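Local coordinates for protein (TC3 transposase) (Caenorhabditis elegans, PDB 1TC3) that binds specifically, as the DNA-binding domain of a transposase that makes double-strand breaks at Tc3 ends, to the terminal nucleotides of the Tc3 inverted repeat, at residues Gln13-Lys18 and Arg39-Asp44. Residues are numbered along the deposited sequence; the frame is centred on the assembly and turned at random.
Sequences QLDVMK and RVYLKD. Unlike the reference sequence in segment 39-44: Val-40 (reference Glu). With nucleotides of chain A.
Asp-15 OD1 lies at the edge of the Tyr-41 ring, near the ring plane, and Leu-14 CD1 approaches obliquely, 3.5 Å from Tyr-41 CD2; Tyr-48 adds an edge-to-face ring contact. On the DNA side, the Arg-39 guanidinium has the C7 methyl of DT9 of chain A over one face and OP2 of DG8 of chain A at the guanidinium's edge; arginine suits because NE and NH2 both donate to that one phosphate oxygen while the flat face takes the methyl. With CG anti to the backbone N (chi1 166°), Tyr-41 reaches across to helix 8-19, where its OH donates a 2.6 Å hydrogen bond to the syn lone pair of Asp-15 OD1. The carboxylate is turned 57° from the ring. Tyrosine suits this place because its ring is buried against leucine while its hydroxyl reaches a partly exposed acid. A phenylalanine here would probably leave Asp-15 OD1 without its hydroxyl donor. Beside the ring, Leu-42 CD2 lies 4.1 Å from Leu-14 CB and 4.0 Å from Lys-18 CB, the apolar start of an exposed chain. The contact joins the first and third helices of a helix-turn-helix domain, whose recognition helix, 35-43, meets transposon DNA.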
loop_
_atom_site.group_PDB
_atom_site.type_symbol
_atom_site.label_atom_id
_atom_site.label_comp_id
_atom_site.label_asym_id
_atom_site.label_seq_id
_atom_site.Cartn_x
_atom_site.Cartn_y
_atom_site.Cartn_z
ATOM N N GLN C 13 0.523 -3.838 6.647
ATOM C CA GLN C 13 -0.599 -4.623 6.274
ATOM C C GLN C 13 -0.413 -5.021 4.802
ATOM O O GLN C 13 -0.402 -6.185 4.374
ATOM C CB GLN C 13 -1.811 -3.730 6.498
ATOM C CG GLN C 13 -2.015 -3.515 7.995
ATOM C CD GLN C 13 -3.211 -2.645 8.251
ATOM O OE1 GLN C 13 -3.504 -1.742 7.461
ATOM N NE2 GLN C 13 -3.881 -2.886 9.383
ATOM N N LEU C 14 -0.223 -4.014 4.001
ATOM C CA LEU C 14 0.003 -4.222 2.616
ATOM C C LEU C 14 1.017 -5.292 2.370
ATOM O O LEU C 14 0.971 -5.979 1.371
ATOM C CB LEU C 14 0.621 -2.961 2.014
ATOM C CG LEU C 14 -0.358 -1.819 1.975
ATOM C CD1 LEU C 14 0.261 -0.719 1.149
ATOM C CD2 LEU C 14 -1.647 -2.274 1.295
ATOM N N ASP C 15 2.008 -5.403 3.207
ATOM C CA ASP C 15 3.001 -6.390 2.862
ATOM C C ASP C 15 2.497 -7.771 3.090
ATOM O O ASP C 15 2.857 -8.687 2.370
ATOM C CB ASP C 15 4.380 -6.205 3.527
ATOM C CG ASP C 15 4.874 -4.807 3.545
ATOM O OD1 ASP C 15 5.197 -4.359 2.358
ATOM O OD2 ASP C 15 4.932 -4.175 4.575
ATOM N N VAL C 16 1.688 -7.899 4.117
ATOM C CA VAL C 16 1.146 -9.196 4.458
ATOM C C VAL C 16 0.098 -9.607 3.442
ATOM O O VAL C 16 0.154 -10.701 2.910
ATOM C CB VAL C 16 0.623 -9.191 5.872
ATOM C CG1 VAL C 16 -0.748 -8.535 5.929
ATOM C CG2 VAL C 16 0.572 -10.606 6.405
ATOM N N MET C 17 -0.807 -8.684 3.138
ATOM C CA MET C 17 -1.857 -8.869 2.167
ATOM C C MET C 17 -1.320 -9.303 0.817
ATOM O O MET C 17 -1.860 -10.139 0.109
ATOM C CB MET C 17 -2.632 -7.576 2.028
ATOM C CG MET C 17 -3.749 -7.506 3.029
ATOM S SD MET C 17 -4.567 -5.938 2.799
ATOM C CE MET C 17 -6.164 -6.367 3.481
ATOM N N LYS C 18 -0.231 -8.717 0.434
ATOM C CA LYS C 18 0.348 -9.098 -0.821
ATOM C C LYS C 18 0.800 -10.538 -0.722
ATOM O O LYS C 18 0.686 -11.342 -1.629
ATOM C CB LYS C 18 1.559 -8.236 -1.039
ATOM C CG LYS C 18 2.483 -8.876 -2.035
ATOM C CD LYS C 18 2.013 -8.621 -3.450
ATOM C CE LYS C 18 3.137 -8.685 -4.468
ATOM N NZ LYS C 18 4.432 -9.082 -3.872
ATOM N N ARG C 39 -0.629 0.414 -5.201
ATOM C CA ARG C 39 0.080 -0.125 -6.348
ATOM C C ARG C 39 1.548 0.235 -6.303
ATOM O O ARG C 39 2.416 -0.608 -6.024
ATOM C CB ARG C 39 -0.547 0.326 -7.637
ATOM C CG ARG C 39 -0.423 -0.682 -8.765
ATOM C CD ARG C 39 -0.953 -0.119 -10.078
ATOM N NE ARG C 39 -2.412 -0.199 -10.238
ATOM C CZ ARG C 39 -3.254 0.763 -9.927
ATOM N NH1 ARG C 39 -2.810 1.896 -9.392
ATOM N NH2 ARG C 39 -4.546 0.586 -10.094
ATOM N N VAL C 40 1.792 1.522 -6.550
ATOM C CA VAL C 40 3.123 2.085 -6.563
ATOM C C VAL C 40 4.024 1.513 -5.480
ATOM O O VAL C 40 5.117 1.045 -5.767
ATOM C CB VAL C 40 3.092 3.607 -6.479
ATOM C CG1 VAL C 40 4.443 4.173 -6.866
ATOM C CG2 VAL C 40 2.051 4.202 -7.406
ATOM N N TYR C 41 3.547 1.537 -4.242
ATOM C CA TYR C 41 4.293 1.023 -3.112
ATOM C C TYR C 41 4.679 -0.436 -3.237
ATOM O O TYR C 41 5.810 -0.799 -2.962
ATOM C CB TYR C 41 3.499 1.155 -1.809
ATOM C CG TYR C 41 4.112 0.333 -0.685
ATOM C CD1 TYR C 41 5.331 0.705 -0.127
ATOM C CD2 TYR C 41 3.500 -0.823 -0.198
ATOM C CE1 TYR C 41 5.905 -0.010 0.920
ATOM C CE2 TYR C 41 4.066 -1.574 0.833
ATOM C CZ TYR C 41 5.272 -1.157 1.391
ATOM O OH TYR C 41 5.818 -1.868 2.404
ATOM N N LEU C 42 3.727 -1.286 -3.598
ATOM C CA LEU C 42 4.032 -2.691 -3.692
ATOM C C LEU C 42 4.970 -2.972 -4.851
ATOM O O LEU C 42 5.670 -3.989 -4.898
ATOM C CB LEU C 42 2.779 -3.606 -3.754
ATOM C CG LEU C 42 1.877 -3.508 -2.515
ATOM C CD1 LEU C 42 0.507 -4.086 -2.835
ATOM C CD2 LEU C 42 2.445 -4.366 -1.405
ATOM N N LYS C 43 4.976 -2.065 -5.812
ATOM C CA LYS C 43 5.816 -2.321 -6.958
ATOM C C LYS C 43 7.277 -2.249 -6.551
ATOM O O LYS C 43 8.169 -2.838 -7.166
ATOM C CB LYS C 43 5.410 -1.450 -8.139
ATOM C CG LYS C 43 6.574 -0.997 -9.027
ATOM C CD LYS C 43 6.411 0.403 -9.644
ATOM C CE LYS C 43 7.577 0.868 -10.532
ATOM N NZ LYS C 43 7.557 0.314 -11.900
ATOM N N ASP C 44 7.474 -1.516 -5.459
ATOM C CA ASP C 44 8.762 -1.280 -4.842
ATOM C C ASP C 44 8.585 -0.573 -3.528
ATOM O O ASP C 44 8.570 0.649 -3.467
ATOM C CB ASP C 44 9.714 -0.469 -5.718
ATOM C CG ASP C 44 11.111 -0.695 -5.228
ATOM O OD1 ASP C 44 11.402 -1.590 -4.426
ATOM O OD2 ASP C 44 11.950 0.175 -5.721
ATOM P P DG A 8 -3.610 -3.092 -12.145
ATOM O OP1 DG A 8 -2.267 -3.509 -11.722
ATOM O OP2 DG A 8 -4.485 -2.281 -11.263
ATOM O "O5'" DG A 8 -3.430 -2.404 -13.543
ATOM C "C5'" DG A 8 -3.886 -1.169 -13.821
ATOM C "C4'" DG A 8 -3.855 -1.016 -15.324
ATOM O "O4'" DG A 8 -5.168 -1.127 -15.843
ATOM C "C3'" DG A 8 -3.346 0.320 -15.825
ATOM O "O3'" DG A 8 -2.331 0.049 -16.690
ATOM C "C2'" DG A 8 -4.521 1.024 -16.495
ATOM C "C1'" DG A 8 -5.666 0.183 -15.985
ATOM N N9 DG A 8 -6.302 0.597 -14.736
ATOM C C8 DG A 8 -6.550 0.101 -13.479
ATOM N N7 DG A 8 -7.323 0.858 -12.746
ATOM C C5 DG A 8 -7.701 1.884 -13.594
ATOM C C6 DG A 8 -8.579 2.973 -13.385
ATOM O O6 DG A 8 -9.170 3.298 -12.352
ATOM N N1 DG A 8 -8.734 3.732 -14.519
ATOM C C2 DG A 8 -8.078 3.494 -15.668
ATOM N N2 DG A 8 -8.304 4.384 -16.603
ATOM N N3 DG A 8 -7.224 2.505 -15.887
ATOM C C4 DG A 8 -7.116 1.715 -14.830
ATOM P P DT A 9 -1.216 1.167 -16.663
ATOM O OP1 DT A 9 0.036 0.625 -17.283
ATOM O OP2 DT A 9 -1.171 1.702 -15.276
ATOM O "O5'" DT A 9 -2.033 2.121 -17.669
ATOM C "C5'" DT A 9 -1.624 3.338 -18.189
ATOM C "C4'" DT A 9 -2.808 4.274 -18.268
ATOM O "O4'" DT A 9 -3.704 4.036 -17.192
ATOM C "C3'" DT A 9 -2.346 5.698 -18.095
ATOM O "O3'" DT A 9 -2.320 6.229 -19.383
ATOM C "C2'" DT A 9 -3.369 6.386 -17.201
ATOM C "C1'" DT A 9 -4.264 5.254 -16.764
ATOM N N1 DT A 9 -4.630 5.106 -15.315
ATOM C C2 DT A 9 -5.614 5.812 -14.686
ATOM O O2 DT A 9 -6.156 6.759 -15.205
ATOM N N3 DT A 9 -5.960 5.399 -13.426
ATOM C C4 DT A 9 -5.407 4.368 -12.733
ATOM O O4 DT A 9 -5.811 4.198 -11.588
ATOM C C5 DT A 9 -4.353 3.639 -13.447
ATOM C C7 DT A 9 -3.605 2.497 -12.827
ATOM C C6 DT A 9 -4.049 4.025 -14.696
#